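Regulator of Ty1 transposition protein 107 (Saccharomyces cerevisiae, PDB 3T7K) binds phosphorylated histone H2A through its C-terminal tandem BRCT repeats, probably as part of the response to DNA damage. Local coordinates at residues Lys76-Phe80 against Glu81-Phe85; Asp155-Gly158 against Ser159-Ala163; Glu41-Gln45 against Leu46-Ile50; Ile109-Leu113 against Phe114-Ile118. All blocks are in the same frame, centred on the assembly; numbering follows the deposited sequence.

Contact 1 (Lys76-Phe80 against Glu81-Phe85); sequences KSLSF and EPLKF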
loop_
_atom_site.group_PDB
_atom_site.type_symbol
_atom_site.label_atom_id
_atom_site.label_comp_id
_atom_site.label_asym_id
_atom_site.label_seq_id
_atom_site.Cartn_x
_atom_site.Cartn_y
_atom_site.Cartn_z
ATOM N N LYS C 76 0.138 17.893 -4.991
ATOM C CA LYS C 76 0.033 16.436 -5.023
ATOM C C LYS C 76 0.538 15.811 -3.734
ATOM O O LYS C 76 0.042 14.765 -3.310
ATOM C CB LYS C 76 0.791 15.840 -6.204
ATOM C CG LYS C 76 -0.016 15.739 -7.498
ATOM C CD LYS C 76 0.893 15.276 -8.637
ATOM C CE LYS C 76 0.129 15.069 -9.931
ATOM N NZ LYS C 76 1.049 14.618 -11.015
ATOM N N SER C 77 1.539 16.436 -3.116
ATOM C CA SER C 77 2.074 15.872 -1.882
ATOM C C SER C 77 0.943 15.761 -0.862
ATOM O O SER C 77 0.991 14.929 0.049
ATOM C CB SER C 77 3.205 16.730 -1.328
ATOM O OG SER C 77 2.699 17.825 -0.595
ATOM N N LEU C 78 -0.090 16.587 -1.021
ATOM C CA LEU C 78 -1.219 16.544 -0.091
ATOM C C LEU C 78 -2.158 15.364 -0.341
ATOM O O LEU C 78 -3.145 15.188 0.376
ATOM C CB LEU C 78 -1.975 17.879 -0.061
ATOM C CG LEU C 78 -1.166 18.923 0.716
ATOM C CD1 LEU C 78 -1.611 20.341 0.400
ATOM C CD2 LEU C 78 -1.244 18.640 2.226
ATOM N N SER C 79 -1.843 14.549 -1.343
ATOM C CA SER C 79 -2.526 13.268 -1.493
ATOM C C SER C 79 -1.581 12.081 -1.313
ATOM O O SER C 79 -1.843 11.000 -1.836
ATOM C CB SER C 79 -3.193 13.147 -2.859
ATOM O OG SER C 79 -2.202 13.227 -3.861
ATOM N N PHE C 80 -0.483 12.273 -0.587
ATOM C CA PHE C 80 0.346 11.132 -0.236
ATOM C C PHE C 80 -0.425 10.253 0.757
ATOM O O PHE C 80 -1.365 10.716 1.417
ATOM C CB PHE C 80 1.688 11.588 0.338
ATOM C CG PHE C 80 2.624 12.163 -0.687
ATOM C CD1 PHE C 80 2.275 12.198 -2.025
ATOM C CD2 PHE C 80 3.859 12.654 -0.314
ATOM C CE1 PHE C 80 3.142 12.733 -2.974
ATOM C CE2 PHE C 80 4.732 13.186 -1.242
ATOM C CZ PHE C 80 4.370 13.225 -2.583
ATOM N N GLU C 81 -0.027 8.989 0.869
ATOM C CA GLU C 81 -0.799 8.004 1.617
ATOM C C GLU C 81 0.009 7.244 2.682
ATOM O O GLU C 81 0.308 6.056 2.521
ATOM C CB GLU C 81 -1.421 7.024 0.627
ATOM C CG GLU C 81 -2.370 7.714 -0.374
ATOM C CD GLU C 81 -2.826 6.784 -1.489
ATOM O OE1 GLU C 81 -2.563 5.562 -1.395
ATOM O OE2 GLU C 81 -3.437 7.276 -2.462
ATOM N N PRO C 82 0.353 7.921 3.785
ATOM C CA PRO C 82 0.020 9.322 4.028
ATOM C C PRO C 82 1.206 10.227 3.775
ATOM O O PRO C 82 2.320 9.746 3.536
ATOM C CB PRO C 82 -0.286 9.327 5.520
ATOM C CG PRO C 82 0.739 8.328 6.074
ATOM C CD PRO C 82 0.921 7.276 4.988
ATOM N N LEU C 83 0.973 11.534 3.856
ATOM C CA LEU C 83 2.071 12.480 3.938
ATOM C C LEU C 83 2.500 12.469 5.384
ATOM O O LEU C 83 1.668 12.599 6.269
ATOM C CB LEU C 83 1.633 13.891 3.556
ATOM C CG LEU C 83 2.696 14.978 3.740
ATOM C CD1 LEU C 83 3.853 14.811 2.747
ATOM C CD2 LEU C 83 2.077 16.358 3.603
ATOM N N LYS C 84 3.791 12.301 5.635
ATOM C CA LYS C 84 4.266 12.201 7.008
ATOM C C LYS C 84 5.074 13.415 7.395
ATOM O O LYS C 84 5.066 13.840 8.542
ATOM C CB LYS C 84 5.116 10.937 7.173
ATOM C CG LYS C 84 4.288 9.669 7.115
ATOM C CD LYS C 84 5.113 8.406 7.294
ATOM C CE LYS C 84 4.205 7.184 7.194
ATOM N NZ LYS C 84 4.953 5.894 7.257
ATOM N N PHE C 85 5.787 13.971 6.427
ATOM C CA PHE C 85 6.659 15.086 6.710
ATOM C C PHE C 85 6.589 16.113 5.596
ATOM O O PHE C 85 6.564 15.770 4.426
ATOM C CB PHE C 85 8.096 14.604 6.870
ATOM C CG PHE C 85 8.302 13.665 8.028
ATOM C CD1 PHE C 85 8.435 14.152 9.319
ATOM C CD2 PHE C 85 8.391 12.301 7.817
ATOM C CE1 PHE C 85 8.648 13.283 10.381
ATOM C CE2 PHE C 85 8.609 11.426 8.874
ATOM C CZ PHE C 85 8.733 11.917 10.153
#

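Contact 2 (Asp155-Gly158 against Ser159-Ala163); sequences DTIG and SVLKA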
loop_
_atom_site.group_PDB
_atom_site.type_symbol
_atom_site.label_atom_id
_atom_site.label_comp_id
_atom_site.label_asym_id
_atom_site.label_seq_id
_atom_site.Cartn_x
_atom_site.Cartn_y
_atom_site.Cartn_z
ATOM N N ASP C 155 -3.678 19.210 -18.694
ATOM C CA ASP C 155 -2.990 17.961 -18.369
ATOM C C ASP C 155 -2.466 17.967 -16.936
ATOM O O ASP C 155 -2.539 16.957 -16.239
ATOM C CB ASP C 155 -1.859 17.683 -19.361
ATOM C CG ASP C 155 -2.367 17.464 -20.783
ATOM O OD1 ASP C 155 -3.436 16.829 -20.947
ATOM O OD2 ASP C 155 -1.695 17.926 -21.734
ATOM N N THR C 156 -1.958 19.118 -16.509
ATOM C CA THR C 156 -1.397 19.283 -15.178
ATOM C C THR C 156 -2.504 19.401 -14.153
ATOM O O THR C 156 -2.602 18.600 -13.209
ATOM C CB THR C 156 -0.572 20.569 -15.096
ATOM O OG1 THR C 156 0.623 20.403 -15.863
ATOM C CG2 THR C 156 -0.197 20.876 -13.650
ATOM N N ILE C 157 -3.337 20.420 -14.347
ATOM C CA ILE C 157 -4.464 20.650 -13.471
ATOM C C ILE C 157 -5.294 19.383 -13.381
ATOM O O ILE C 157 -5.775 19.019 -12.315
ATOM C CB ILE C 157 -5.301 21.831 -13.961
ATOM C CG1 ILE C 157 -4.558 23.123 -13.637
ATOM C CG2 ILE C 157 -6.686 21.815 -13.311
ATOM C CD1 ILE C 157 -5.117 24.330 -14.341
ATOM N N GLY C 158 -5.425 18.682 -14.496
ATOM C CA GLY C 158 -6.137 17.419 -14.499
ATOM C C GLY C 158 -5.474 16.393 -13.602
ATOM O O GLY C 158 -6.143 15.665 -12.872
ATOM N N SER C 159 -4.147 16.337 -13.663
ATOM C CA SER C 159 -3.390 15.338 -12.930
ATOM C C SER C 159 -3.497 15.598 -11.434
ATOM O O SER C 159 -3.710 14.667 -10.661
ATOM C CB SER C 159 -1.925 15.338 -13.381
ATOM O OG SER C 159 -1.221 14.266 -12.775
ATOM N N VAL C 160 -3.383 16.865 -11.037
ATOM C CA VAL C 160 -3.580 17.271 -9.645
ATOM C C VAL C 160 -4.971 16.894 -9.111
ATOM O O VAL C 160 -5.114 16.312 -8.025
ATOM C CB VAL C 160 -3.379 18.787 -9.485
ATOM C CG1 VAL C 160 -3.893 19.251 -8.145
ATOM C CG2 VAL C 160 -1.909 19.153 -9.666
ATOM N N LEU C 161 -6.003 17.211 -9.887
ATOM C CA LEU C 161 -7.376 16.949 -9.459
ATOM C C LEU C 161 -7.654 15.459 -9.342
ATOM O O LEU C 161 -8.410 15.021 -8.482
ATOM C CB LEU C 161 -8.375 17.575 -10.442
ATOM C CG LEU C 161 -8.434 19.107 -10.504
ATOM C CD1 LEU C 161 -9.428 19.596 -11.583
ATOM C CD2 LEU C 161 -8.811 19.676 -9.152
ATOM N N LYS C 162 -7.080 14.673 -10.237
ATOM C CA LYS C 162 -7.314 13.244 -10.184
ATOM C C LYS C 162 -6.544 12.672 -8.996
ATOM O O LYS C 162 -6.994 11.715 -8.354
ATOM C CB LYS C 162 -6.905 12.575 -11.497
ATOM C CG LYS C 162 -7.885 12.821 -12.629
ATOM C CD LYS C 162 -7.400 12.210 -13.941
ATOM C CE LYS C 162 -6.372 13.104 -14.626
ATOM N NZ LYS C 162 -5.935 12.551 -15.943
ATOM N N ALA C 163 -5.402 13.275 -8.676
ATOM C CA ALA C 163 -4.643 12.810 -7.508
ATOM C C ALA C 163 -5.494 12.993 -6.268
ATOM O O ALA C 163 -5.285 12.318 -5.267
ATOM C CB ALA C 163 -3.311 13.557 -7.366
#

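Contact 3 (Glu41-Gln45 against Leu46-Ile50); sequences EILNQ and LGIKI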
loop_
_atom_site.group_PDB
_atom_site.type_symbol
_atom_site.label_atom_id
_atom_site.label_comp_id
_atom_site.label_asym_id
_atom_site.label_seq_id
_atom_site.Cartn_x
_atom_site.Cartn_y
_atom_site.Cartn_z
ATOM N N GLU C 41 24.434 9.610 -2.373
ATOM C CA GLU C 41 24.695 8.293 -1.814
ATOM C C GLU C 41 24.646 8.291 -0.274
ATOM O O GLU C 41 24.209 7.315 0.341
ATOM C CB GLU C 41 26.047 7.770 -2.307
ATOM C CG GLU C 41 26.277 6.339 -1.925
ATOM O OE1 GLU C 41 24.465 5.514 -3.219
ATOM O OE2 GLU C 41 24.598 4.859 -1.128
ATOM N N ILE C 42 25.089 9.389 0.335
ATOM C CA ILE C 42 24.960 9.585 1.774
ATOM C C ILE C 42 23.495 9.522 2.204
ATOM O O ILE C 42 23.141 8.755 3.097
ATOM C CB ILE C 42 25.544 10.941 2.222
ATOM C CG1 ILE C 42 27.063 10.977 2.037
ATOM C CG2 ILE C 42 25.220 11.211 3.673
ATOM C CD1 ILE C 42 27.687 12.283 2.521
ATOM N N LEU C 43 22.648 10.340 1.575
ATOM C CA LEU C 43 21.223 10.377 1.900
ATOM C C LEU C 43 20.588 8.996 1.905
ATOM O O LEU C 43 19.858 8.647 2.845
ATOM C CB LEU C 43 20.469 11.300 0.931
ATOM C CG LEU C 43 20.905 12.754 1.052
ATOM C CD1 LEU C 43 20.201 13.640 0.029
ATOM C CD2 LEU C 43 20.638 13.246 2.458
ATOM N N ASN C 44 20.851 8.208 0.865
ATOM C CA ASN C 44 20.273 6.866 0.796
ATOM C C ASN C 44 20.772 6.008 1.949
ATOM O O ASN C 44 20.025 5.204 2.513
ATOM C CB ASN C 44 20.602 6.203 -0.539
ATOM C CG ASN C 44 20.520 7.175 -1.705
ATOM O OD1 ASN C 44 21.538 7.497 -2.327
ATOM N ND2 ASN C 44 19.300 7.656 -2.010
ATOM N N GLN C 45 22.029 6.191 2.321
ATOM C CA GLN C 45 22.558 5.453 3.467
ATOM C C GLN C 45 21.837 5.844 4.748
ATOM O O GLN C 45 21.796 5.072 5.697
ATOM C CB GLN C 45 24.066 5.666 3.605
ATOM C CG GLN C 45 24.887 4.859 2.598
ATOM C CD GLN C 45 24.340 3.453 2.398
ATOM O OE1 GLN C 45 24.224 2.677 3.348
ATOM N NE2 GLN C 45 23.987 3.127 1.157
ATOM N N LEU C 46 21.252 7.042 4.762
ATOM C CA LEU C 46 20.521 7.524 5.925
ATOM C C LEU C 46 19.017 7.333 5.762
ATOM O O LEU C 46 18.231 7.915 6.505
ATOM C CB LEU C 46 20.835 9.000 6.199
ATOM C CG LEU C 46 22.307 9.330 6.484
ATOM C CD1 LEU C 46 22.551 10.840 6.520
ATOM C CD2 LEU C 46 22.745 8.729 7.781
ATOM N N GLY C 47 18.618 6.504 4.803
ATOM C CA GLY C 47 17.210 6.235 4.582
ATOM C C GLY C 47 16.426 7.433 4.066
ATOM O O GLY C 47 15.252 7.594 4.392
ATOM N N ILE C 48 17.086 8.280 3.288
ATOM C CA ILE C 48 16.427 9.364 2.584
ATOM C C ILE C 48 16.614 9.155 1.074
ATOM O O ILE C 48 17.761 9.113 0.575
ATOM C CB ILE C 48 17.045 10.718 2.943
ATOM C CG1 ILE C 48 16.995 10.964 4.450
ATOM C CG2 ILE C 48 16.338 11.828 2.193
ATOM C CD1 ILE C 48 17.737 12.204 4.871
ATOM N N LYS C 49 15.494 9.028 0.364
ATOM C CA LYS C 49 15.468 8.855 -1.091
ATOM C C LYS C 49 14.638 9.971 -1.687
ATOM O O LYS C 49 13.527 10.243 -1.204
ATOM C CB LYS C 49 14.841 7.505 -1.466
ATOM C CG LYS C 49 15.391 6.351 -0.660
ATOM C CD LYS C 49 15.263 5.014 -1.386
ATOM C CE LYS C 49 13.875 4.414 -1.274
ATOM N NZ LYS C 49 13.894 2.977 -1.673
ATOM N N ILE C 50 15.176 10.616 -2.720
ATOM C CA ILE C 50 14.511 11.737 -3.372
ATOM C C ILE C 50 14.209 11.414 -4.834
ATOM O O ILE C 50 15.126 11.212 -5.634
ATOM C CB ILE C 50 15.371 13.003 -3.283
ATOM C CG1 ILE C 50 15.760 13.246 -1.821
ATOM C CG2 ILE C 50 14.633 14.192 -3.841
ATOM C CD1 ILE C 50 16.247 14.650 -1.543
#

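Contact 4 (Ile109-Leu113 against Phe114-Ile118); sequences ININL and FDYEI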
loop_
_atom_site.group_PDB
_atom_site.type_symbol
_atom_site.label_atom_id
_atom_site.label_comp_id
_atom_site.label_asym_id
_atom_site.label_seq_id
_atom_site.Cartn_x
_atom_site.Cartn_y
_atom_site.Cartn_z
ATOM N N ILE C 109 25.451 12.280 14.375
ATOM C CA ILE C 109 24.350 12.868 13.602
ATOM C C ILE C 109 23.121 13.076 14.471
ATOM O O ILE C 109 22.556 12.122 15.004
ATOM C CB ILE C 109 23.986 11.976 12.410
ATOM C CG1 ILE C 109 25.230 11.714 11.569
ATOM C CG2 ILE C 109 22.889 12.608 11.567
ATOM C CD1 ILE C 109 25.049 10.644 10.514
ATOM N N ASN C 110 22.713 14.328 14.623
ATOM C CA ASN C 110 21.610 14.651 15.509
ATOM C C ASN C 110 20.565 15.562 14.872
ATOM O O ASN C 110 19.702 16.090 15.556
ATOM C CB ASN C 110 22.136 15.297 16.788
ATOM C CG ASN C 110 22.926 16.551 16.514
ATOM O OD1 ASN C 110 22.615 17.307 15.595
ATOM N ND2 ASN C 110 23.976 16.768 17.294
ATOM N N ILE C 111 20.650 15.771 13.569
ATOM C CA ILE C 111 19.640 16.591 12.913
ATOM C C ILE C 111 18.289 15.908 13.044
ATOM O O ILE C 111 18.157 14.733 12.718
ATOM C CB ILE C 111 19.973 16.818 11.437
ATOM C CG1 ILE C 111 21.394 17.389 11.304
ATOM C CG2 ILE C 111 18.923 17.727 10.780
ATOM C CD1 ILE C 111 21.620 18.653 12.114
ATOM N N ASN C 112 17.289 16.648 13.515
ATOM C CA ASN C 112 15.969 16.076 13.777
ATOM C C ASN C 112 14.848 16.537 12.837
ATOM O O ASN C 112 14.944 17.580 12.179
ATOM C CB ASN C 112 15.561 16.346 15.222
ATOM C CG ASN C 112 15.241 17.804 15.474
ATOM O OD1 ASN C 112 14.199 18.319 15.033
ATOM N ND2 ASN C 112 16.128 18.480 16.193
ATOM N N LEU C 113 13.773 15.761 12.814
ATOM C CA LEU C 113 12.659 15.976 11.890
ATOM C C LEU C 113 11.605 16.962 12.406
ATOM O O LEU C 113 10.503 17.030 11.857
ATOM C CB LEU C 113 11.974 14.635 11.608
ATOM C CG LEU C 113 12.854 13.582 10.930
ATOM C CD1 LEU C 113 12.340 12.170 11.207
ATOM C CD2 LEU C 113 12.953 13.868 9.428
ATOM N N PHE C 114 11.924 17.711 13.453
ATOM C CA PHE C 114 10.914 18.547 14.089
ATOM C C PHE C 114 11.246 20.023 13.988
ATOM O O PHE C 114 10.370 20.870 14.116
ATOM C CB PHE C 114 10.747 18.165 15.559
ATOM C CG PHE C 114 10.453 16.715 15.771
ATOM C CD1 PHE C 114 9.197 16.208 15.488
ATOM C CD2 PHE C 114 11.431 15.858 16.240
ATOM C CE1 PHE C 114 8.920 14.869 15.672
ATOM C CE2 PHE C 114 11.161 14.510 16.434
ATOM C CZ PHE C 114 9.913 14.015 16.147
ATOM N N ASP C 115 12.515 20.333 13.769
ATOM C CA ASP C 115 12.933 21.722 13.752
ATOM C C ASP C 115 12.802 22.367 12.380
ATOM O O ASP C 115 13.369 23.429 12.151
ATOM C CB ASP C 115 14.375 21.839 14.230
ATOM C CG ASP C 115 14.526 21.481 15.684
ATOM O OD1 ASP C 115 15.677 21.322 16.161
ATOM O OD2 ASP C 115 13.475 21.361 16.343
ATOM N N TYR C 116 12.061 21.739 11.471
ATOM C CA TYR C 116 12.054 22.202 10.085
ATOM C C TYR C 116 10.700 22.154 9.390
ATOM O O TYR C 116 10.638 21.923 8.182
ATOM C CB TYR C 116 13.036 21.385 9.255
ATOM C CG TYR C 116 14.441 21.368 9.794
ATOM C CD1 TYR C 116 15.344 22.378 9.471
ATOM C CD2 TYR C 116 14.873 20.340 10.618
ATOM C CE1 TYR C 116 16.644 22.361 9.964
ATOM C CE2 TYR C 116 16.167 20.308 11.110
ATOM C CZ TYR C 116 17.050 21.320 10.783
ATOM O OH TYR C 116 18.343 21.289 11.273
ATOM N N GLU C 117 9.621 22.365 10.129
ATOM C CA GLU C 117 8.305 22.315 9.511
ATOM C C GLU C 117 8.058 23.495 8.578
ATOM O O GLU C 117 8.405 24.641 8.879
ATOM C CB GLU C 117 7.203 22.231 10.561
ATOM C CG GLU C 117 7.145 20.885 11.276
ATOM C CD GLU C 117 6.878 19.724 10.331
ATOM O OE1 GLU C 117 5.767 19.657 9.754
ATOM O OE2 GLU C 117 7.775 18.870 10.171
ATOM N N ILE C 118 7.466 23.194 7.430
ATOM C CA ILE C 118 6.974 24.222 6.533
ATOM C C ILE C 118 5.876 24.979 7.260
ATOM O O ILE C 118 4.870 24.389 7.666
ATOM C CB ILE C 118 6.382 23.605 5.275
ATOM C CG1 ILE C 118 7.470 22.883 4.482
ATOM C CG2 ILE C 118 5.692 24.680 4.426
ATOM C CD1 ILE C 118 6.964 22.210 3.243
#

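Contact 1 (Lys76-Phe80 against Glu81-Phe85)
The carbonyl O of Lys76 is gripped twice by Ser79, a residue whose own backbone oxygen meets CG of Glu81. Ser79 N bonds to Lys76 O at 2.7 Å. Ser79 OG reaches the same Lys76 O at 2.8 Å, in the carbonyl plane and on a lone pair. OG lies between Ser79's own N and carbonyl carbon (chi1 61°), the position from which it reaches back to Lys76 O. One residue on, Phe80 N bonds to Ser77 O at 3.1 Å and closes a type I beta turn. The Phe80 ring folds back over this turn. Ser77 CA sits 3.4 Å above one face of the Phe80 ring, over its centre. Leu83 comes in from the other arm. Its CG is anti to the backbone N (chi1 175°), and CD1 of Leu83 touches CD2 of Phe80 at 3.7 Å, the two side chains crossing obliquely. CB of Leu83 also lies 3.7 Å from Ser77 O. Between the arms the chain bends through a cis peptide before Pro82. There Pro82 CA makes a CA-H...O contact of 3.3 Å with Phe80 O. The Glu81 side chain is extended, and its carboxylate is paired with Lys134 and Lys59; Lys134 also bonds to Ser79 O. The turn thus leads from helix 72-77 to strand 85-87. Ser77 and Leu83 pack on Ile63 of strand 62-64. Leu78 rests on Ile236 and Phe237 of helix 229-237, and Ser79 on Ala163 of helix 154-163, both in the second BRCT repeat.

Contact 2 (Asp155-Gly158 against Ser159-Ala163)
Leu161 stands one helical turn after Ile157, and the two side chains lie side by side, pointing the same way. Leu161 CG is anti to its carbonyl carbon (chi1 -68°), which sets CG 3.2 Å from Ile157 O. CD1 of Leu161 then touches CG2 of Ile157 at 3.9 Å. Val160 has CG2 beside its backbone N, placing that methyl 3.7 Å from Thr156 O. Lys162 is bent at chi3 (-81°). The bend folds the chain back, so that Lys162 CE comes to 3.1 Å from Gly158 O. Ser159 turns OG beside its own carbonyl carbon, and OG takes a hydrogen bond from Lys76 NZ. The backbone bonds are those of a regular helix. Val160 N to Thr156 O is the straightest, at 2.9 Å, and Lys162 N meets Gly158 O at 3.0 Å. Ile157 and Leu161 pack on strand 143-147 and Trp229, while Thr156, Ser159 and Val160 touch Glu72 of helix 72-77. Thr156 also packs against an apolar side chain of the bound peptide. This is the crossover helix of a beta-alpha-beta unit between strands 143-147 and 168-172. Joined to helices 72-77 and 229-237, it forms the three-helix interface typical of tandem BRCT repeats.

Contact 3 (Glu41-Gln45 against Leu46-Ile50)
Helix 37-45 ends in a Schellman motif and the chain turns back into strand 48-50. The axes of segment 41-45 and strand 48-50 approach to 6.3 Å, at 130° between their directions. Ile48 N bonds to Leu43 O at 2.8 Å, and within this loop Gly47 N bonds to Asn44 O at 3.0 Å. Gly47, at positive phi (67°), is the C-prime residue. Leu43 O takes a second bond, from Leu46 N at 2.9 Å. The two donors reach it from opposite faces of its plane. Apolar side chains of both segments meet round the turn. Leu46 lies alongside Ile42, pointing the same way, with CD1 of Leu46 3.9 Å from CG2 of Ile42. Leu46 CG is anti to its carbonyl carbon (chi1 -60°), which brings CG to 3.5 Å from Ile42 O. Leu43 meets Ile48 at a slant: CD2 of Leu43 is 3.9 Å from CD1 of Ile48. CD1 of Leu43 reaches more loosely to CD1 of Ile50, at 4.4 Å. Ile42 and Leu46 pack on Ile99 of helix 90-99, while Ile48 packs on Phe91 and Leu95 of the same helix. Ile42 also touches helix 8-13. Strand 48-50 is an outermost strand of the parallel sheet, bonded through Lys49 to strand 23-27.

Contact 4 (Ile109-Leu113 against Phe114-Ile118)
Phe114 opens the second half of the bend by giving its backbone N-H to the side chain of Asn112. Phe114 N lies 2.8 Å from Asn112 OD1, in the carbonyl plane of the amide and on a lone pair. Asn112 CG sits between its own backbone N and carbonyl carbon (chi1 71°), which swings the amide toward the residues that follow. The Phe114 ring lies beside the Leu113 carbonyl, with CG of Phe114 3.6 Å from Leu113 C. Asp115 comes next. Its N makes a weak second bond to Asn112 OD1, at 2.9 Å. Its carboxylate answers the other end of the amide: Asn112 ND2 gives a hydrogen bond to Asp115 OD1, also 2.9 Å. This donor meets OD1 from above the carboxylate, whose plane is 86° from that of the amide. Two sound bonds, one at each end of the amide, and the weak one together hold its rotation. Tyr116 then brings its ring edge to Asn112 O, with CD2 3.2 Å away and in plane. Its OH lies 3.6 Å from Ile111 CG2 and bonds to Asp94. Asp115 CB lies above one face of the Tyr116 ring, near its rim. Glu117 passes on to pack against Leu87. The Asn112 side chain thus makes an Asx turn. It bends the irregular chain that runs along helix 90-99 and strand 85-87 on the way to the second BRCT repeat.

How the contacts relate
Contact 1 is the buried one, contacts 2 and 3 are partly buried, and contact 4 lies at the surface. Contacts 1 and 2 meet at the interface of the two BRCT repeats. Contacts 1 and 4 share an apolar touch of Phe85 on Leu113. Contact 4 also meets contact 3 through Ile109 and Leu46, and both use helix 90-99. Contacts 2 and 3 stay apart, their nearest atoms about 18 Å distant. Their chemistry follows place. Contact 2 is regular helix and contact 3 a helix end, so main-chain bonds dominate. Contact 1 has no clear hydrogen bond across its segments and rests on apolar packing round a turn. Contact 4 relies on a polar amide.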